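Local coordinates for protein IclR family transcriptional regulator (Brucella abortus, PDB 5WHM) that probably represses transcription as an IclR-type regulator, binding DNA through an N-terminal helix-turn-helix domain and sensing a small ligand through its C-terminal domain, at residues E47-T52 and P57-L62; D125-V130 and T172-H177; G155-R160 and V232-G237; C162-P167 and R195-F200. One frame throughout, in Å; residues are numbered along the deposited sequence.

Interaction 1: E47-T52 and P57-L62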
loop_
_atom_site.group_PDB
_atom_site.type_symbol
_atom_site.label_atom_id
_atom_site.label_comp_id
_atom_site.label_asym_id
_atom_site.label_seq_id
_atom_site.Cartn_x
_atom_site.Cartn_y
_atom_site.Cartn_z
ATOM N N GLU C 47 -16.917 13.202 -11.669
ATOM C CA GLU C 47 -15.561 12.964 -12.166
ATOM C C GLU C 47 -15.308 11.477 -12.351
ATOM O O GLU C 47 -14.660 11.062 -13.319
ATOM C CB GLU C 47 -14.516 13.538 -11.203
ATOM C CG GLU C 47 -14.432 15.056 -11.157
ATOM C CD GLU C 47 -13.711 15.551 -9.900
ATOM O OE1 GLU C 47 -12.528 15.967 -10.008
ATOM O OE2 GLU C 47 -14.332 15.522 -8.803
ATOM N N ILE C 48 -15.801 10.654 -11.425
ATOM C CA ILE C 48 -15.565 9.217 -11.517
ATOM C C ILE C 48 -16.346 8.622 -12.688
ATOM O O ILE C 48 -15.840 7.742 -13.393
ATOM C CB ILE C 48 -15.886 8.531 -10.177
ATOM C CG1 ILE C 48 -14.884 9.001 -9.104
ATOM C CG2 ILE C 48 -15.836 7.006 -10.312
ATOM C CD1 ILE C 48 -15.290 8.638 -7.692
ATOM N N ALA C 49 -17.572 9.104 -12.934
ATOM C CA ALA C 49 -18.325 8.646 -14.103
ATOM C C ALA C 49 -17.605 9.020 -15.389
ATOM O O ALA C 49 -17.579 8.236 -16.350
ATOM C CB ALA C 49 -19.736 9.252 -14.126
ATOM N N HIS C 50 -17.054 10.234 -15.446
ATOM C CA HIS C 50 -16.361 10.647 -16.663
ATOM C C HIS C 50 -15.123 9.787 -16.887
ATOM O O HIS C 50 -14.885 9.317 -18.001
ATOM C CB HIS C 50 -15.998 12.127 -16.603
ATOM C CG HIS C 50 -15.208 12.591 -17.792
ATOM N ND1 HIS C 50 -13.837 12.462 -17.875
ATOM C CD2 HIS C 50 -15.603 13.147 -18.962
ATOM C CE1 HIS C 50 -13.420 12.932 -19.039
ATOM N NE2 HIS C 50 -14.472 13.357 -19.715
ATOM N N LYS C 51 -14.337 9.543 -15.824
ATOM C CA LYS C 51 -13.103 8.766 -15.959
ATOM C C LYS C 51 -13.373 7.315 -16.339
ATOM O O LYS C 51 -12.594 6.706 -17.083
ATOM C CB LYS C 51 -12.312 8.786 -14.647
ATOM C CG LYS C 51 -11.618 10.096 -14.319
ATOM C CD LYS C 51 -10.886 9.922 -12.947
ATOM C CE LYS C 51 -10.195 11.197 -12.496
ATOM N NZ LYS C 51 -9.281 11.658 -13.535
ATOM N N THR C 52 -14.410 6.714 -15.767
ATOM C CA THR C 52 -14.658 5.294 -15.965
ATOM C C THR C 52 -15.583 5.005 -17.136
ATOM O O THR C 52 -15.606 3.866 -17.605
ATOM C CB THR C 52 -15.288 4.673 -14.723
ATOM O OG1 THR C 52 -16.532 5.344 -14.435
ATOM C CG2 THR C 52 -14.299 4.704 -13.493
ATOM N N PRO C 57 -25.574 6.891 -11.739
ATOM C CA PRO C 57 -26.196 6.065 -10.678
ATOM C C PRO C 57 -25.378 4.826 -10.356
ATOM O O PRO C 57 -25.366 4.372 -9.208
ATOM C CB PRO C 57 -27.578 5.693 -11.256
ATOM C CG PRO C 57 -27.807 6.638 -12.399
ATOM C CD PRO C 57 -26.438 6.990 -12.934
ATOM N N THR C 58 -24.667 4.274 -11.343
ATOM C CA THR C 58 -23.832 3.106 -11.087
ATOM C C THR C 58 -22.645 3.473 -10.213
ATOM O O THR C 58 -22.344 2.790 -9.225
ATOM C CB THR C 58 -23.365 2.524 -12.417
ATOM O OG1 THR C 58 -24.505 2.046 -13.114
ATOM C CG2 THR C 58 -22.375 1.372 -12.210
ATOM N N VAL C 59 -21.955 4.558 -10.568
ATOM C CA VAL C 59 -20.860 5.051 -9.747
ATOM C C VAL C 59 -21.354 5.335 -8.326
ATOM O O VAL C 59 -20.677 4.989 -7.350
ATOM C CB VAL C 59 -20.249 6.302 -10.399
ATOM C CG1 VAL C 59 -19.257 6.982 -9.440
ATOM C CG2 VAL C 59 -19.604 5.916 -11.740
ATOM N N SER C 60 -22.547 5.940 -8.212
ATOM C CA SER C 60 -23.103 6.281 -6.898
ATOM C C SER C 60 -23.246 5.060 -6.003
ATOM O O SER C 60 -22.961 5.136 -4.802
ATOM C CB SER C 60 -24.464 6.966 -7.052
ATOM O OG SER C 60 -24.309 8.293 -7.503
ATOM N N ARG C 61 -23.722 3.935 -6.548
ATOM C CA ARG C 61 -23.811 2.716 -5.740
ATOM C C ARG C 61 -22.425 2.233 -5.329
ATOM O O ARG C 61 -22.219 1.816 -4.183
ATOM C CB ARG C 61 -24.542 1.603 -6.506
ATOM C CG ARG C 61 -26.003 1.878 -6.858
ATOM C CD ARG C 61 -26.637 0.644 -7.516
ATOM N NE ARG C 61 -26.591 -0.495 -6.602
ATOM C CZ ARG C 61 -26.909 -1.740 -6.924
ATOM N NH1 ARG C 61 -27.321 -2.027 -8.154
ATOM N NH2 ARG C 61 -26.826 -2.696 -6.010
ATOM N N LEU C 62 -21.458 2.282 -6.255
ATOM C CA LEU C 62 -20.116 1.785 -5.955
ATOM C C LEU C 62 -19.435 2.615 -4.869
ATOM O O LEU C 62 -18.870 2.055 -3.911
ATOM C CB LEU C 62 -19.269 1.755 -7.237
ATOM C CG LEU C 62 -19.840 0.828 -8.313
ATOM C CD1 LEU C 62 -19.191 1.103 -9.691
ATOM C CD2 LEU C 62 -19.644 -0.610 -7.859
#

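Interaction 2: D125-V130 and T172-H177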
loop_
_atom_site.group_PDB
_atom_site.type_symbol
_atom_site.label_atom_id
_atom_site.label_comp_id
_atom_site.label_asym_id
_atom_site.label_seq_id
_atom_site.Cartn_x
_atom_site.Cartn_y
_atom_site.Cartn_z
ATOM N N ASP C 125 2.191 -2.911 -13.580
ATOM C CA ASP C 125 0.734 -2.956 -13.368
ATOM C C ASP C 125 0.096 -2.112 -14.469
ATOM O O ASP C 125 0.284 -0.888 -14.502
ATOM C CB ASP C 125 0.319 -2.458 -11.960
ATOM C CG ASP C 125 -1.239 -2.376 -11.788
ATOM O OD1 ASP C 125 -1.820 -1.267 -11.787
ATOM O OD2 ASP C 125 -1.893 -3.442 -11.679
ATOM N N ARG C 126 -0.620 -2.781 -15.383
ATOM C CA ARG C 126 -1.242 -2.206 -16.579
ATOM C C ARG C 126 -0.201 -1.491 -17.426
ATOM O O ARG C 126 0.681 -2.148 -17.983
ATOM C CB ARG C 126 -2.408 -1.269 -16.237
ATOM C CG ARG C 126 -3.618 -2.022 -15.745
ATOM C CD ARG C 126 -4.882 -1.198 -15.861
ATOM N NE ARG C 126 -5.935 -1.864 -15.127
ATOM C CZ ARG C 126 -7.174 -1.411 -15.019
ATOM N NH1 ARG C 126 -7.532 -0.265 -15.598
ATOM N NH2 ARG C 126 -8.044 -2.112 -14.326
ATOM N N LEU C 127 -0.275 -0.162 -17.521
ATOM C CA LEU C 127 0.666 0.593 -18.350
ATOM C C LEU C 127 1.690 1.369 -17.518
ATOM O O LEU C 127 2.260 2.355 -18.001
ATOM C CB LEU C 127 -0.100 1.532 -19.292
ATOM C CG LEU C 127 -1.119 0.864 -20.234
ATOM C CD1 LEU C 127 -2.051 1.876 -20.932
ATOM C CD2 LEU C 127 -0.414 -0.001 -21.273
ATOM N N SER C 128 1.947 0.938 -16.276
ATOM C CA SER C 128 2.919 1.578 -15.400
ATOM C C SER C 128 3.836 0.533 -14.766
ATOM O O SER C 128 3.510 -0.654 -14.694
ATOM C CB SER C 128 2.218 2.395 -14.289
ATOM O OG SER C 128 1.444 3.463 -14.830
HETATM N N MSE C 129 5.004 0.993 -14.328
HETATM C CA MSE C 129 5.925 0.218 -13.493
HETATM C C MSE C 129 5.736 0.683 -12.060
HETATM O O MSE C 129 5.688 1.880 -11.805
HETATM C CB MSE C 129 7.391 0.422 -13.949
HETATM C CG MSE C 129 7.689 -0.072 -15.385
HETATM SE SE MSE C 129 7.158 -1.934 -15.717
HETATM C CE MSE C 129 8.442 -2.808 -14.548
ATOM N N VAL C 130 5.576 -0.257 -11.127
ATOM C CA VAL C 130 5.349 0.034 -9.717
ATOM C C VAL C 130 6.626 -0.309 -8.955
ATOM O O VAL C 130 7.093 -1.448 -9.010
ATOM C CB VAL C 130 4.165 -0.794 -9.170
ATOM C CG1 VAL C 130 3.877 -0.420 -7.721
ATOM C CG2 VAL C 130 2.921 -0.600 -10.066
ATOM N N THR C 172 3.465 -6.512 -28.242
ATOM C CA THR C 172 2.742 -5.853 -29.326
ATOM C C THR C 172 1.340 -5.441 -28.884
ATOM O O THR C 172 0.893 -4.328 -29.188
ATOM C CB THR C 172 2.683 -6.770 -30.554
ATOM O OG1 THR C 172 3.745 -7.736 -30.483
ATOM C CG2 THR C 172 2.845 -5.946 -31.837
ATOM N N PHE C 173 0.640 -6.320 -28.160
ATOM C CA PHE C 173 -0.671 -5.982 -27.606
ATOM C C PHE C 173 -0.614 -4.736 -26.725
ATOM O O PHE C 173 -1.446 -3.831 -26.856
ATOM C CB PHE C 173 -1.218 -7.162 -26.803
ATOM C CG PHE C 173 -2.546 -6.890 -26.174
ATOM C CD1 PHE C 173 -3.642 -6.565 -26.961
ATOM C CD2 PHE C 173 -2.709 -6.962 -24.797
ATOM C CE1 PHE C 173 -4.871 -6.307 -26.389
ATOM C CE2 PHE C 173 -3.943 -6.710 -24.223
ATOM C CZ PHE C 173 -5.021 -6.380 -25.022
ATOM N N ILE C 174 0.353 -4.681 -25.802
ATOM C CA ILE C 174 0.508 -3.497 -24.957
ATOM C C ILE C 174 0.822 -2.273 -25.811
ATOM O O ILE C 174 0.240 -1.199 -25.622
ATOM C CB ILE C 174 1.600 -3.732 -23.899
ATOM C CG1 ILE C 174 1.119 -4.691 -22.815
ATOM C CG2 ILE C 174 2.055 -2.410 -23.305
ATOM C CD1 ILE C 174 2.237 -5.168 -21.918
ATOM N N LEU C 175 1.756 -2.420 -26.759
ATOM C CA LEU C 175 2.157 -1.296 -27.610
ATOM C C LEU C 175 1.018 -0.840 -28.519
ATOM O O LEU C 175 0.801 0.367 -28.688
ATOM C CB LEU C 175 3.376 -1.671 -28.448
ATOM C CG LEU C 175 4.683 -1.932 -27.696
ATOM C CD1 LEU C 175 5.822 -1.988 -28.689
ATOM C CD2 LEU C 175 4.935 -0.884 -26.631
ATOM N N GLU C 176 0.290 -1.783 -29.123
ATOM C CA GLU C 176 -0.911 -1.409 -29.863
ATOM C C GLU C 176 -1.835 -0.592 -28.979
ATOM O O GLU C 176 -2.417 0.401 -29.421
ATOM C CB GLU C 176 -1.620 -2.659 -30.394
ATOM N N HIS C 177 -1.919 -0.961 -27.700
ATOM C CA HIS C 177 -2.722 -0.224 -26.734
ATOM C C HIS C 177 -2.149 1.161 -26.445
ATOM O O HIS C 177 -2.904 2.112 -26.208
ATOM C CB HIS C 177 -2.820 -1.036 -25.442
ATOM C CG HIS C 177 -4.139 -0.920 -24.776
ATOM N ND1 HIS C 177 -4.412 0.052 -23.839
ATOM C CD2 HIS C 177 -5.283 -1.626 -24.938
ATOM C CE1 HIS C 177 -5.664 -0.071 -23.437
ATOM N NE2 HIS C 177 -6.213 -1.080 -24.092
#

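Interaction 3: G155-R160 and V232-G237. With ACY (acetic acid), chain J.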
loop_
_atom_site.group_PDB
_atom_site.type_symbol
_atom_site.label_atom_id
_atom_site.label_comp_id
_atom_site.label_asym_id
_atom_site.label_seq_id
_atom_site.Cartn_x
_atom_site.Cartn_y
_atom_site.Cartn_z
ATOM N N GLY C 155 8.723 5.459 -21.585
ATOM C CA GLY C 155 9.859 6.366 -21.575
ATOM C C GLY C 155 10.862 6.118 -20.462
ATOM O O GLY C 155 11.931 6.740 -20.443
ATOM N N SER C 156 10.531 5.221 -19.533
ATOM C CA SER C 156 11.406 4.906 -18.415
ATOM C C SER C 156 12.296 3.718 -18.745
ATOM O O SER C 156 11.902 2.806 -19.464
ATOM C CB SER C 156 10.609 4.586 -17.142
ATOM O OG SER C 156 9.760 3.456 -17.327
ATOM N N SER C 157 13.488 3.700 -18.148
ATOM C CA SER C 157 14.330 2.529 -18.321
ATOM C C SER C 157 13.639 1.267 -17.791
ATOM O O SER C 157 13.719 0.197 -18.417
ATOM C CB SER C 157 15.698 2.767 -17.668
ATOM O OG SER C 157 15.719 2.447 -16.293
ATOM N N VAL C 158 12.934 1.372 -16.656
ATOM C CA VAL C 158 12.306 0.179 -16.093
ATOM C C VAL C 158 11.212 -0.345 -17.019
ATOM O O VAL C 158 11.098 -1.558 -17.220
ATOM C CB VAL C 158 11.759 0.436 -14.675
ATOM C CG1 VAL C 158 12.882 0.332 -13.671
ATOM C CG2 VAL C 158 11.043 1.792 -14.570
ATOM N N GLY C 159 10.401 0.553 -17.593
ATOM C CA GLY C 159 9.346 0.116 -18.508
ATOM C C GLY C 159 9.884 -0.519 -19.777
ATOM O O GLY C 159 9.316 -1.492 -20.291
ATOM N N ARG C 160 10.971 0.042 -20.319
ATOM C CA ARG C 160 11.573 -0.483 -21.538
ATOM C C ARG C 160 12.126 -1.885 -21.322
ATOM O O ARG C 160 11.921 -2.784 -22.147
ATOM C CB ARG C 160 12.682 0.468 -22.008
ATOM C CG ARG C 160 12.114 1.757 -22.598
ATOM C CD ARG C 160 13.105 2.889 -22.646
ATOM N NE ARG C 160 12.583 4.011 -23.419
ATOM C CZ ARG C 160 13.296 5.078 -23.767
ATOM N NH1 ARG C 160 14.576 5.177 -23.403
ATOM N NH2 ARG C 160 12.729 6.041 -24.479
ATOM N N VAL C 232 12.121 -5.951 -12.601
ATOM C CA VAL C 232 13.094 -5.125 -13.308
ATOM C C VAL C 232 13.866 -4.338 -12.266
ATOM O O VAL C 232 13.264 -3.789 -11.332
ATOM C CB VAL C 232 12.438 -4.166 -14.322
ATOM C CG1 VAL C 232 13.539 -3.490 -15.148
ATOM C CG2 VAL C 232 11.436 -4.900 -15.220
ATOM N N PHE C 233 15.193 -4.278 -12.428
ATOM C CA PHE C 233 16.051 -3.516 -11.533
ATOM C C PHE C 233 16.631 -2.333 -12.280
ATOM O O PHE C 233 16.999 -2.454 -13.451
ATOM C CB PHE C 233 17.149 -4.415 -10.955
ATOM C CG PHE C 233 16.594 -5.567 -10.159
ATOM C CD1 PHE C 233 16.155 -6.729 -10.807
ATOM C CD2 PHE C 233 16.425 -5.459 -8.773
ATOM C CE1 PHE C 233 15.561 -7.789 -10.062
ATOM C CE2 PHE C 233 15.867 -6.508 -8.027
ATOM C CZ PHE C 233 15.449 -7.686 -8.670
ATOM N N ASN C 234 16.668 -1.168 -11.643
ATOM C CA ASN C 234 17.265 -0.033 -12.329
ATOM C C ASN C 234 18.247 0.678 -11.412
ATOM O O ASN C 234 18.362 0.400 -10.213
ATOM C CB ASN C 234 16.216 0.965 -12.877
ATOM C CG ASN C 234 15.522 1.789 -11.782
ATOM O OD1 ASN C 234 15.794 1.645 -10.592
ATOM N ND2 ASN C 234 14.611 2.670 -12.199
ATOM N N CYS C 235 18.985 1.595 -12.019
ATOM C CA CYS C 235 19.919 2.432 -11.288
ATOM C C CYS C 235 19.924 3.746 -12.043
ATOM O O CYS C 235 20.165 3.756 -13.256
ATOM C CB CYS C 235 21.301 1.793 -11.238
ATOM S SG CYS C 235 22.535 2.838 -10.390
ATOM N N GLY C 236 19.619 4.838 -11.361
ATOM C CA GLY C 236 19.395 6.069 -12.100
ATOM C C GLY C 236 19.584 7.239 -11.170
ATOM O O GLY C 236 19.722 7.074 -9.957
ATOM N N GLY C 237 19.610 8.432 -11.754
ATOM C CA GLY C 237 19.807 9.629 -10.977
ATOM C C GLY C 237 20.084 10.837 -11.843
ATOM O O GLY C 237 19.831 10.834 -13.048
HETATM C C ACY J . 13.889 5.172 -15.183
HETATM O O ACY J . 13.894 3.921 -15.044
HETATM O OXT ACY J . 13.986 5.763 -16.294
HETATM C CH3 ACY J . 13.752 6.017 -13.947
#

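Interaction 4: C162-P167 and R195-F200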
loop_
_atom_site.group_PDB
_atom_site.type_symbol
_atom_site.label_atom_id
_atom_site.label_comp_id
_atom_site.label_asym_id
_atom_site.label_seq_id
_atom_site.Cartn_x
_atom_site.Cartn_y
_atom_site.Cartn_z
ATOM N N CYS C 162 11.151 -3.956 -19.089
ATOM C CA CYS C 162 10.001 -4.838 -18.915
ATOM C C CYS C 162 9.445 -5.241 -20.272
ATOM O O CYS C 162 9.191 -6.426 -20.524
ATOM C CB CYS C 162 8.934 -4.143 -18.084
ATOM S SG CYS C 162 7.488 -5.211 -17.719
ATOM N N LEU C 163 9.282 -4.261 -21.174
ATOM C CA LEU C 163 8.752 -4.567 -22.502
ATOM C C LEU C 163 9.683 -5.485 -23.272
ATOM O O LEU C 163 9.212 -6.337 -24.037
ATOM C CB LEU C 163 8.507 -3.287 -23.294
ATOM C CG LEU C 163 7.255 -2.505 -22.888
ATOM C CD1 LEU C 163 7.299 -1.079 -23.443
ATOM C CD2 LEU C 163 5.954 -3.221 -23.308
ATOM N N ALA C 164 11.000 -5.343 -23.068
ATOM C CA ALA C 164 11.969 -6.112 -23.840
ATOM C C ALA C 164 12.015 -7.570 -23.410
ATOM O O ALA C 164 12.373 -8.428 -24.219
ATOM C CB ALA C 164 13.367 -5.497 -23.703
ATOM N N ALA C 165 11.758 -7.852 -22.123
ATOM C CA ALA C 165 11.785 -9.207 -21.568
ATOM C C ALA C 165 10.501 -9.966 -21.833
ATOM O O ALA C 165 10.436 -11.172 -21.570
ATOM C CB ALA C 165 12.016 -9.170 -20.048
HETATM N N MSE C 166 9.484 -9.277 -22.317
HETATM C CA MSE C 166 8.196 -9.864 -22.623
HETATM C C MSE C 166 8.182 -10.767 -23.828
HETATM O O MSE C 166 9.004 -10.617 -24.732
HETATM C CB MSE C 166 7.191 -8.758 -22.866
HETATM C CG MSE C 166 6.188 -8.621 -21.796
HETATM SE SE MSE C 166 5.150 -7.090 -22.281
HETATM C CE MSE C 166 5.352 -6.206 -20.540
ATOM N N PRO C 167 7.217 -11.686 -23.856
ATOM C CA PRO C 167 6.903 -12.387 -25.103
ATOM C C PRO C 167 6.606 -11.402 -26.227
ATOM O O PRO C 167 6.112 -10.294 -26.001
ATOM C CB PRO C 167 5.669 -13.217 -24.738
ATOM C CG PRO C 167 5.810 -13.455 -23.268
ATOM C CD PRO C 167 6.457 -12.221 -22.708
ATOM N N ARG C 195 15.152 1.952 -30.020
ATOM C CA ARG C 195 16.524 2.065 -29.530
ATOM C C ARG C 195 16.748 1.193 -28.303
ATOM O O ARG C 195 17.773 0.508 -28.197
ATOM C CB ARG C 195 16.863 3.520 -29.206
ATOM C CG ARG C 195 17.502 4.281 -30.342
ATOM C CD ARG C 195 18.049 5.622 -29.859
ATOM N NE ARG C 195 17.004 6.415 -29.216
ATOM C CZ ARG C 195 16.212 7.262 -29.864
ATOM N NH1 ARG C 195 16.359 7.427 -31.175
ATOM N NH2 ARG C 195 15.278 7.945 -29.209
ATOM N N ALA C 196 15.800 1.218 -27.352
ATOM C CA ALA C 196 15.957 0.454 -26.121
ATOM C C ALA C 196 15.912 -1.042 -26.401
ATOM O O ALA C 196 16.732 -1.810 -25.876
ATOM C CB ALA C 196 14.872 0.851 -25.108
ATOM N N LEU C 197 14.967 -1.469 -27.238
ATOM C CA LEU C 197 14.871 -2.888 -27.557
ATOM C C LEU C 197 16.143 -3.369 -28.219
ATOM O O LEU C 197 16.599 -4.489 -27.973
ATOM C CB LEU C 197 13.646 -3.156 -28.444
ATOM C CG LEU C 197 12.271 -2.816 -27.837
ATOM C CD1 LEU C 197 11.145 -2.996 -28.871
ATOM C CD2 LEU C 197 11.955 -3.615 -26.570
ATOM N N ARG C 198 16.738 -2.520 -29.066
ATOM C CA ARG C 198 18.000 -2.837 -29.709
ATOM C C ARG C 198 19.135 -2.932 -28.694
ATOM O O ARG C 198 19.973 -3.845 -28.764
ATOM C CB ARG C 198 18.300 -1.760 -30.754
ATOM C CG ARG C 198 19.599 -1.930 -31.429
ATOM C CD ARG C 198 19.630 -3.237 -32.192
ATOM N NE ARG C 198 18.490 -3.403 -33.092
ATOM C CZ ARG C 198 18.478 -2.976 -34.354
ATOM N NH1 ARG C 198 19.543 -2.350 -34.841
ATOM N NH2 ARG C 198 17.413 -3.162 -35.131
ATOM N N ASP C 199 19.204 -1.958 -27.776
ATOM C CA ASP C 199 20.171 -2.012 -26.686
ATOM C C ASP C 199 20.013 -3.284 -25.856
ATOM O O ASP C 199 21.004 -3.876 -25.423
ATOM C CB ASP C 199 20.018 -0.785 -25.782
ATOM C CG ASP C 199 20.789 0.425 -26.301
ATOM O OD1 ASP C 199 21.384 0.333 -27.402
ATOM O OD2 ASP C 199 20.819 1.458 -25.594
ATOM N N PHE C 200 18.780 -3.715 -25.610
ATOM C CA PHE C 200 18.615 -4.936 -24.832
ATOM C C PHE C 200 19.138 -6.150 -25.596
ATOM O O PHE C 200 19.875 -6.970 -25.039
ATOM C CB PHE C 200 17.151 -5.123 -24.419
ATOM C CG PHE C 200 16.931 -6.349 -23.594
ATOM C CD1 PHE C 200 17.375 -6.397 -22.273
ATOM C CD2 PHE C 200 16.310 -7.471 -24.133
ATOM C CE1 PHE C 200 17.208 -7.540 -21.518
ATOM C CE2 PHE C 200 16.120 -8.622 -23.364
ATOM C CZ PHE C 200 16.568 -8.655 -22.067
#

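Interaction 1: E47-T52 and P57-L62
Apolar contact carries this meeting of two helices, and Val59 supplies all of it from the 57-62 side. Its two methyls divide the work. CG1, anti to the backbone N (chi1 170°), runs into the branch methyl of Ile48, with CG2 of Ile48 3.5 Å from CG1 of Val59; the two side chains cross at a slant. CG2 of Val59 lies against the backbone at Ala49, 3.8 Å from its CA, and also meets the Ala49 methyl, CB to CG2 4.1 Å. The CA atoms of Ala49 and Val59 are 6.2 Å apart, a close approach consistent with the small alanine side chain. Segments 47-52 and 57-62 belong to helices 45-52 and 56-69, the two helices of the helix-turn-helix; their axes pass 9.3 Å apart at 113°, and the second probably serves as the recognition helix, as in other helix-turn-helix proteins. Helix 24-33 adds Val32, which touches both Ile48 and Leu62, to the same small core. Polar groups act within the first helix. Thr52 OG1 bonds to Ile48 O at 2.7 Å, tilted 29° from the carbonyl plane, while Thr52 N reaches that oxygen from the opposite face, so two bonds grip it. Thr52 OG1 also bonds to Leu54 N in the turn, tying the helix end to the following residues, and lies 4.1 Å from Val59 CG2.

Interaction 2: D125-V130 and T172-H177
Leu127 overlaps Ile174 with one methyl and His177 with the other, the branched end of the leucine being set against one side of helix 168-181. CD2 of Leu127 lies 4.0 Å from the branch methyl CG2 of Ile174, and the two side chains run past one another in opposing senses. CD1 of Leu127 lies 4.2 Å from His177 ND1, approaching the ring obliquely, with the two side chains roughly perpendicular. CG of Leu127 lies beside the backbone N and anti to the carbonyl carbon (chi1 -58°), which carries both methyls out to the helix. Leu127 occupies a corner of the type II' turn from Asp125 to Ser128 that links strands 118-125 and 128-135 in a beta hairpin. Two backbone bonds close it: Asp125 N to Ser128 O at 2.8 Å and Ser128 N to Asp125 O at 3.0 Å. Arg126, the other corner, pairs with Glu31, and Asp125 with Arg34 and with Arg89 of the second subunit. The contact thus lies where the hairpin tip of the C-terminal domain's sheet meets helix 168-181, with Ile174 also packed on Leu163 of helix 157-165 and on Arg124 of strand 118-125.

Interaction 3: G155-R160 and V232-G237
The start of helix 157-165 comes up to strand 229-238 with Val158 CA 6.0 Å from Val232 CA. This is helix-on-sheet packing in the GAF-like C-terminal domain, where IclR regulators bind their effectors. Val158 does most of the touching: its CG1 lies 3.3 Å from ND2 and 3.5 Å from CB of Asn234, at a slant, and meets Val232 CG1 at 4.1 Å. Val232 CG1, anti to its backbone N (chi1 -172°), also reaches the backbone of Val158. Ser157 OG lies alongside Asn234 CB. Ser156 is the N-cap, its OG accepting from Gly159 N at 150°. Over this helix start sits acetic acid or acetate, probably from the crystallisation liquor, in a spot consistent with part of the effector pocket. Its OXT takes the Ser157 N-H in a nearly straight bond of 2.8 Å. The N-terminal end of the helix would favour an anion here. Asn234 ND2 also bonds to Tyr131 OH, and Ser157 OG to Ser218 OG, so each of these side chains has a second partner. The other oxygen, ACY O, takes three bonds: from Ser157 OG at 2.7 Å, from Val158 N at 3.2 Å and from Asn234 ND2 at 3.2 Å.

Interaction 4: C162-P167 and R195-F200
Ala164, with more surface buried here than any other residue, presents its methyl to both Leu197 and Phe200, which sit one helical turn apart on segment 195-200. CB of Ala164 touches CD2 of Phe200 at 3.6 Å and CG at 3.7 Å. The methyl comes to the ring obliquely, near its CG-CD2 end, while the next ring carbon, CE2 of Phe200, lies 3.8 Å from Ala164 O. Phe200 swings out to this position because its CG is anti to the backbone N (chi1 -179°). Leu197 works with a single methyl: CD2 is 3.7 Å from both CA and CB of Ala164 and brushes the carbonyl carbon of Leu163. Helix 157-165 lies close against helix 186-203, with Ala164 CA and Leu197 CA 5.7 Å apart. These helices belong to the alpha-helical layer lining one side of the sheet of the GAF-like C-terminal domain. The side-chain contacts are apolar. Phe200 also packs on Pro222 of strand 216-225 and Cys206 of strand 206-209, and Pro222 receives Ala165 as well. Leu163 turns to helix 168-181, touching Ile174 and Leu175, while its carbonyl oxygen accepts a bond from Arg171 NE.

How the interactions relate
Interaction 1 stands apart in the DNA-binding domain, about 24 Å from interaction 2 and 34 to 37 Å from interactions 3 and 4, centre to centre. The other three share the C-terminal domain and touch one another. Interactions 3 and 4 use opposite ends of helix 157-165; interaction 2 meets both through Met129, whose CG packs on Gly159 CA and whose selenium packs on Cys162 CB, and it joins interaction 4 again through Ile174 and Met166. Interactions 1 and 3 are buried, whereas 2 and 4 are partly exposed. Across the segments all four are chiefly apolar, but interaction 3 alone adds a polar site holding a bound acetic acid molecule, probably as acetate.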